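Local coordinates for Rep protein (Adeno-associated virus - 5, PDB 1M55), which probably nicks viral DNA at the replication origin through its N-terminal nuclease domain, in a rolling-circle type of replication, at residues L64-F78 and L93-Y107. Numbering follows the deposited sequence.
Sequences LYEWNKFSKQESKFF and LVETSGISSMVLGRY. With ZN (zinc ion), chain D.
Gln73 and Glu95 reach in from opposite directions to hold one zinc ion at the open end of the hairpin formed by strands 77-83 and 88-95, part of the antiparallel sheet of this Rep-type nuclease domain. The metal is bound by Gln73 OE1 at 2.3 Å and Glu95 OE2 at 2.2 Å, with two waters as further ligands. The Gln73 amide and Glu95 carboxylate planes stand 65° apart. The same OE2 also accepts the backbone N-H of Lys76, with Lys76 N 2.9 Å away and above the carboxylate plane, so the chain itself steadies this ligand. The second zinc site, at Glu82, His89 and His91, belongs to the same hairpin, farther along. Backbone bonds continue the ladder: Glu95 N to Lys76 O, then a reciprocal pair between Phe78 and Leu93.

Behind the metal, a water with four hydrogen bonds joins Trp67 of helix 50-71 and Ser75 of the loop after it to the end of strand 88-95 and the turn that follows: it accepts from Trp67 NE1 and Ser75 OG and donates to the carbonyls of Glu95 and Ser97. The indole swings toward the sheet with CG anti to the backbone N (chi1 -175°). Val94 lays its CG1 over one face, 3.3 Å from the centroid of the five-membered ring, while Ile99 CD1 lies off toward the rim on the opposite face. Leu104 CD1 meets Trp67 CH2 at 3.5 Å. Farther out, helix 50-71 meets helix 101-118 through an offset stack of Phe70 on Tyr107, centroids 4.0 Å apart and planes nearly parallel at 7°; the other face of the Tyr107 ring carries Val103 CG2.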
loop_
_atom_site.group_PDB
_atom_site.type_symbol
_atom_site.label_atom_id
_atom_site.label_comp_id
_atom_site.label_asym_id
_atom_site.label_seq_id
_atom_site.Cartn_x
_atom_site.Cartn_y
_atom_site.Cartn_z
ATOM N N LEU A 64 -7.940 3.727 2.582
ATOM C CA LEU A 64 -9.014 2.749 2.723
ATOM C C LEU A 64 -10.320 3.326 3.241
ATOM O O LEU A 64 -11.389 2.974 2.748
ATOM C CB LEU A 64 -8.567 1.575 3.600
ATOM C CG LEU A 64 -7.454 0.717 2.983
ATOM C CD1 LEU A 64 -6.922 -0.277 4.004
ATOM C CD2 LEU A 64 -7.962 0.009 1.735
ATOM N N TYR A 65 -10.242 4.218 4.224
ATOM C CA TYR A 65 -11.445 4.820 4.788
ATOM C C TYR A 65 -12.151 5.668 3.735
ATOM O O TYR A 65 -13.378 5.625 3.612
ATOM C CB TYR A 65 -11.107 5.644 6.040
ATOM C CG TYR A 65 -10.488 4.821 7.163
ATOM C CD1 TYR A 65 -9.881 5.441 8.260
ATOM C CD2 TYR A 65 -10.456 3.425 7.098
ATOM C CE1 TYR A 65 -9.256 4.687 9.256
ATOM C CE2 TYR A 65 -9.830 2.665 8.087
ATOM C CZ TYR A 65 -9.232 3.302 9.159
ATOM O OH TYR A 65 -8.592 2.547 10.117
ATOM N N GLU A 66 -11.372 6.389 2.935
ATOM C CA GLU A 66 -11.931 7.225 1.881
ATOM C C GLU A 66 -12.528 6.316 0.800
ATOM O O GLU A 66 -13.600 6.597 0.260
ATOM C CB GLU A 66 -10.847 8.135 1.301
ATOM C CG GLU A 66 -11.360 9.421 0.660
ATOM C CD GLU A 66 -12.011 10.388 1.648
ATOM O OE1 GLU A 66 -11.837 10.243 2.884
ATOM O OE2 GLU A 66 -12.694 11.316 1.175
ATOM N N TRP A 67 -11.856 5.204 0.520
ATOM C CA TRP A 67 -12.346 4.246 -0.472
ATOM C C TRP A 67 -13.688 3.680 -0.002
ATOM O O TRP A 67 -14.633 3.578 -0.788
ATOM C CB TRP A 67 -11.343 3.106 -0.661
ATOM C CG TRP A 67 -11.725 2.141 -1.746
ATOM C CD1 TRP A 67 -12.646 1.140 -1.661
ATOM C CD2 TRP A 67 -11.182 2.077 -3.073
ATOM N NE1 TRP A 67 -12.710 0.455 -2.848
ATOM C CE2 TRP A 67 -11.824 1.008 -3.734
ATOM C CE3 TRP A 67 -10.213 2.818 -3.768
ATOM C CZ2 TRP A 67 -11.530 0.655 -5.059
ATOM C CZ3 TRP A 67 -9.919 2.467 -5.090
ATOM C CH2 TRP A 67 -10.578 1.392 -5.717
ATOM N N ASN A 68 -13.773 3.344 1.286
ATOM C CA ASN A 68 -15.001 2.797 1.865
ATOM C C ASN A 68 -16.158 3.779 1.700
ATOM O O ASN A 68 -17.311 3.370 1.573
ATOM C CB ASN A 68 -14.820 2.475 3.358
ATOM C CG ASN A 68 -13.848 1.320 3.620
ATOM O OD1 ASN A 68 -13.427 1.115 4.759
ATOM N ND2 ASN A 68 -13.500 0.563 2.587
ATOM N N LYS A 69 -15.859 5.074 1.731
ATOM C CA LYS A 69 -16.893 6.091 1.557
ATOM C C LYS A 69 -17.542 5.917 0.181
ATOM O O LYS A 69 -18.766 5.980 0.048
ATOM C CB LYS A 69 -16.294 7.493 1.670
ATOM C CG LYS A 69 -17.307 8.613 1.474
ATOM C CD LYS A 69 -16.636 9.967 1.402
ATOM C CE LYS A 69 -15.727 10.050 0.200
ATOM N NZ LYS A 69 -15.263 11.438 -0.039
ATOM N N PHE A 70 -16.710 5.665 -0.828
ATOM C CA PHE A 70 -17.175 5.481 -2.201
ATOM C C PHE A 70 -17.802 4.110 -2.468
ATOM O O PHE A 70 -18.797 4.011 -3.186
ATOM C CB PHE A 70 -16.025 5.708 -3.189
ATOM C CG PHE A 70 -15.440 7.091 -3.141
ATOM C CD1 PHE A 70 -14.082 7.275 -2.897
ATOM C CD2 PHE A 70 -16.239 8.212 -3.352
ATOM C CE1 PHE A 70 -13.529 8.552 -2.864
ATOM C CE2 PHE A 70 -15.690 9.495 -3.321
ATOM C CZ PHE A 70 -14.334 9.662 -3.077
ATOM N N SER A 71 -17.214 3.055 -1.912
ATOM C CA SER A 71 -17.725 1.699 -2.112
ATOM C C SER A 71 -18.917 1.384 -1.213
ATOM O O SER A 71 -19.643 0.417 -1.454
ATOM C CB SER A 71 -16.620 0.675 -1.843
ATOM O OG SER A 71 -16.231 0.708 -0.478
ATOM N N LYS A 72 -19.083 2.183 -0.160
ATOM C CA LYS A 72 -20.153 2.006 0.822
ATOM C C LYS A 72 -20.147 0.607 1.450
ATOM O O LYS A 72 -21.194 -0.020 1.626
ATOM C CB LYS A 72 -21.524 2.359 0.228
ATOM C CG LYS A 72 -21.690 3.854 -0.059
ATOM C CD LYS A 72 -23.090 4.182 -0.563
ATOM C CE LYS A 72 -23.219 5.647 -0.967
ATOM N NZ LYS A 72 -22.968 6.571 0.167
ATOM N N GLN A 73 -18.949 0.123 1.764
ATOM C CA GLN A 73 -18.755 -1.179 2.400
ATOM C C GLN A 73 -17.318 -1.254 2.911
ATOM O O GLN A 73 -16.498 -0.389 2.588
ATOM C CB GLN A 73 -18.997 -2.323 1.408
ATOM C CG GLN A 73 -18.041 -2.346 0.227
ATOM C CD GLN A 73 -18.002 -3.696 -0.453
ATOM O OE1 GLN A 73 -17.433 -4.650 0.077
ATOM N NE2 GLN A 73 -18.606 -3.786 -1.623
ATOM N N GLU A 74 -17.026 -2.254 3.741
ATOM C CA GLU A 74 -15.668 -2.437 4.238
ATOM C C GLU A 74 -14.975 -3.257 3.150
ATOM O O GLU A 74 -14.908 -4.481 3.229
ATOM C CB GLU A 74 -15.668 -3.209 5.561
ATOM C CG GLU A 74 -14.281 -3.428 6.172
ATOM C CD GLU A 74 -13.691 -2.184 6.830
ATOM O OE1 GLU A 74 -14.336 -1.116 6.827
ATOM O OE2 GLU A 74 -12.569 -2.282 7.369
ATOM N N SER A 75 -14.511 -2.578 2.108
ATOM C CA SER A 75 -13.852 -3.235 0.988
ATOM C C SER A 75 -12.669 -4.122 1.377
ATOM O O SER A 75 -11.892 -3.791 2.285
ATOM C CB SER A 75 -13.386 -2.190 -0.030
ATOM O OG SER A 75 -14.475 -1.436 -0.538
ATOM N N LYS A 76 -12.556 -5.260 0.695
ATOM C CA LYS A 76 -11.461 -6.195 0.918
ATOM C C LYS A 76 -10.220 -5.565 0.296
ATOM O O LYS A 76 -10.316 -4.866 -0.729
ATOM C CB LYS A 76 -11.751 -7.539 0.249
ATOM C CG LYS A 76 -12.850 -8.347 0.922
ATOM C CD LYS A 76 -12.455 -8.731 2.340
ATOM C CE LYS A 76 -13.506 -9.615 2.992
ATOM N NZ LYS A 76 -13.055 -10.121 4.317
ATOM N N PHE A 77 -9.066 -5.817 0.904
ATOM C CA PHE A 77 -7.816 -5.251 0.420
ATOM C C PHE A 77 -6.613 -6.086 0.814
ATOM O O PHE A 77 -6.687 -6.936 1.707
ATOM C CB PHE A 77 -7.610 -3.834 1.008
ATOM C CG PHE A 77 -7.410 -3.813 2.515
ATOM C CD1 PHE A 77 -6.145 -4.015 3.076
ATOM C CD2 PHE A 77 -8.491 -3.616 3.370
ATOM C CE1 PHE A 77 -5.965 -4.026 4.466
ATOM C CE2 PHE A 77 -8.322 -3.624 4.762
ATOM C CZ PHE A 77 -7.058 -3.830 5.308
ATOM N N PHE A 78 -5.517 -5.848 0.102
ATOM C CA PHE A 78 -4.224 -6.441 0.395
ATOM C C PHE A 78 -3.277 -5.309 0.024
ATOM O O PHE A 78 -3.243 -4.875 -1.125
ATOM C CB PHE A 78 -3.904 -7.695 -0.421
ATOM C CG PHE A 78 -2.614 -8.355 0.004
ATOM C CD1 PHE A 78 -2.609 -9.332 0.995
ATOM C CD2 PHE A 78 -1.391 -7.940 -0.531
ATOM C CE1 PHE A 78 -1.405 -9.883 1.456
ATOM C CE2 PHE A 78 -0.189 -8.484 -0.079
ATOM C CZ PHE A 78 -0.198 -9.457 0.920
ATOM N N LEU A 93 -4.041 -2.930 -3.243
ATOM C CA LEU A 93 -5.050 -3.710 -3.951
ATOM C C LEU A 93 -6.361 -3.599 -3.189
ATOM O O LEU A 93 -6.441 -3.981 -2.017
ATOM C CB LEU A 93 -4.651 -5.185 -4.038
ATOM C CG LEU A 93 -3.444 -5.591 -4.879
ATOM C CD1 LEU A 93 -3.243 -7.098 -4.757
ATOM C CD2 LEU A 93 -3.665 -5.198 -6.324
ATOM N N VAL A 94 -7.381 -3.061 -3.843
ATOM C CA VAL A 94 -8.688 -2.920 -3.215
ATOM C C VAL A 94 -9.707 -3.512 -4.180
ATOM O O VAL A 94 -9.614 -3.303 -5.393
ATOM C CB VAL A 94 -9.021 -1.450 -2.912
ATOM C CG1 VAL A 94 -10.260 -1.379 -2.042
ATOM C CG2 VAL A 94 -7.851 -0.782 -2.194
ATOM N N GLU A 95 -10.666 -4.271 -3.659
ATOM C CA GLU A 95 -11.651 -4.901 -4.529
ATOM C C GLU A 95 -12.445 -3.886 -5.340
ATOM O O GLU A 95 -12.690 -2.767 -4.891
ATOM C CB GLU A 95 -12.574 -5.832 -3.748
ATOM C CG GLU A 95 -13.620 -5.143 -2.918
ATOM C CD GLU A 95 -14.511 -6.133 -2.207
ATOM O OE1 GLU A 95 -14.948 -7.116 -2.842
ATOM O OE2 GLU A 95 -14.765 -5.930 -1.005
ATOM N N THR A 96 -12.844 -4.297 -6.539
ATOM C CA THR A 96 -13.576 -3.444 -7.471
ATOM C C THR A 96 -15.036 -3.150 -7.118
ATOM O O THR A 96 -15.605 -2.166 -7.594
ATOM C CB THR A 96 -13.550 -4.058 -8.881
ATOM O OG1 THR A 96 -14.151 -5.361 -8.845
ATOM C CG2 THR A 96 -12.122 -4.196 -9.374
ATOM N N SER A 97 -15.639 -4.017 -6.311
ATOM C CA SER A 97 -17.039 -3.885 -5.913
ATOM C C SER A 97 -17.485 -2.459 -5.585
ATOM O O SER A 97 -16.897 -1.787 -4.733
ATOM C CB SER A 97 -17.327 -4.813 -4.728
ATOM O OG SER A 97 -18.720 -4.956 -4.491
ATOM N N GLY A 98 -18.510 -1.996 -6.291
ATOM C CA GLY A 98 -19.049 -0.668 -6.056
ATOM C C GLY A 98 -18.325 0.495 -6.704
ATOM O O GLY A 98 -18.798 1.633 -6.623
ATOM N N ILE A 99 -17.200 0.228 -7.360
ATOM C CA ILE A 99 -16.419 1.286 -8.002
ATOM C C ILE A 99 -16.264 1.012 -9.499
ATOM O O ILE A 99 -15.575 0.068 -9.890
ATOM C CB ILE A 99 -15.001 1.384 -7.379
ATOM C CG1 ILE A 99 -15.073 1.374 -5.845
ATOM C CG2 ILE A 99 -14.292 2.646 -7.878
ATOM C CD1 ILE A 99 -15.658 2.625 -5.234
ATOM N N SER A 100 -16.917 1.812 -10.337
ATOM C CA SER A 100 -16.806 1.620 -11.778
ATOM C C SER A 100 -15.472 2.175 -12.269
ATOM O O SER A 100 -14.984 3.194 -11.768
ATOM C CB SER A 100 -17.975 2.278 -12.520
ATOM O OG SER A 100 -17.895 3.693 -12.495
ATOM N N SER A 101 -14.903 1.529 -13.279
ATOM C CA SER A 101 -13.619 1.939 -13.826
ATOM C C SER A 101 -13.574 3.374 -14.353
ATOM O O SER A 101 -12.568 4.062 -14.177
ATOM C CB SER A 101 -13.172 0.955 -14.915
ATOM O OG SER A 101 -11.839 1.211 -15.329
ATOM N N MET A 102 -14.657 3.842 -14.969
ATOM C CA MET A 102 -14.676 5.198 -15.517
ATOM C C MET A 102 -14.642 6.301 -14.455
ATOM O O MET A 102 -14.155 7.404 -14.713
ATOM C CB MET A 102 -15.874 5.398 -16.458
ATOM C CG MET A 102 -17.214 5.634 -15.771
ATOM S SD MET A 102 -18.562 5.954 -16.952
ATOM C CE MET A 102 -17.812 7.235 -18.013
ATOM N N VAL A 103 -15.126 5.991 -13.256
ATOM C CA VAL A 103 -15.148 6.969 -12.175
ATOM C C VAL A 103 -13.945 6.850 -11.221
ATOM O O VAL A 103 -13.660 7.771 -10.445
ATOM C CB VAL A 103 -16.484 6.885 -11.388
ATOM C CG1 VAL A 103 -16.496 5.679 -10.456
ATOM C CG2 VAL A 103 -16.731 8.171 -10.635
ATOM N N LEU A 104 -13.219 5.737 -11.314
ATOM C CA LEU A 104 -12.054 5.492 -10.461
ATOM C C LEU A 104 -11.042 6.639 -10.445
ATOM O O LEU A 104 -10.502 6.977 -9.389
ATOM C CB LEU A 104 -11.357 4.187 -10.867
ATOM C CG LEU A 104 -10.187 3.717 -9.994
ATOM C CD1 LEU A 104 -10.661 3.401 -8.583
ATOM C CD2 LEU A 104 -9.541 2.491 -10.620
ATOM N N GLY A 105 -10.790 7.239 -11.604
ATOM C CA GLY A 105 -9.842 8.337 -11.682
ATOM C C GLY A 105 -10.223 9.479 -10.755
ATOM O O GLY A 105 -9.393 9.977 -9.993
ATOM N N ARG A 106 -11.488 9.884 -10.803
ATOM C CA ARG A 106 -11.963 10.970 -9.955
ATOM C C ARG A 106 -11.887 10.580 -8.481
ATOM O O ARG A 106 -11.450 11.376 -7.648
ATOM C CB ARG A 106 -13.394 11.353 -10.321
ATOM C CG ARG A 106 -13.802 12.739 -9.845
ATOM C CD ARG A 106 -15.280 12.979 -10.078
ATOM N NE ARG A 106 -16.109 12.146 -9.208
ATOM C CZ ARG A 106 -17.242 11.557 -9.579
ATOM N NH1 ARG A 106 -17.702 11.696 -10.816
ATOM N NH2 ARG A 106 -17.931 10.842 -8.703
ATOM N N TYR A 107 -12.298 9.357 -8.163
ATOM C CA TYR A 107 -12.262 8.879 -6.781
ATOM C C TYR A 107 -10.845 8.904 -6.212
ATOM O O TYR A 107 -10.615 9.435 -5.123
ATOM C CB TYR A 107 -12.827 7.461 -6.684
ATOM C CG TYR A 107 -14.334 7.373 -6.794
ATOM C CD1 TYR A 107 -14.972 6.136 -6.824
ATOM C CD2 TYR A 107 -15.123 8.522 -6.858
ATOM C CE1 TYR A 107 -16.356 6.041 -6.911
ATOM C CE2 TYR A 107 -16.511 8.439 -6.946
ATOM C CZ TYR A 107 -17.119 7.193 -6.972
ATOM O OH TYR A 107 -18.490 7.096 -7.059
HETATM ZN ZN ZN D . -16.599 -6.756 -0.216
HETATM O O HOH W 1 -14.607 -1.857 -3.246
HETATM O O HOH W 2 -20.687 2.322 -4.637
HETATM O O HOH W 3 -17.911 -6.632 -2.200
HETATM O O HOH W 4 -15.675 -6.797 1.975
#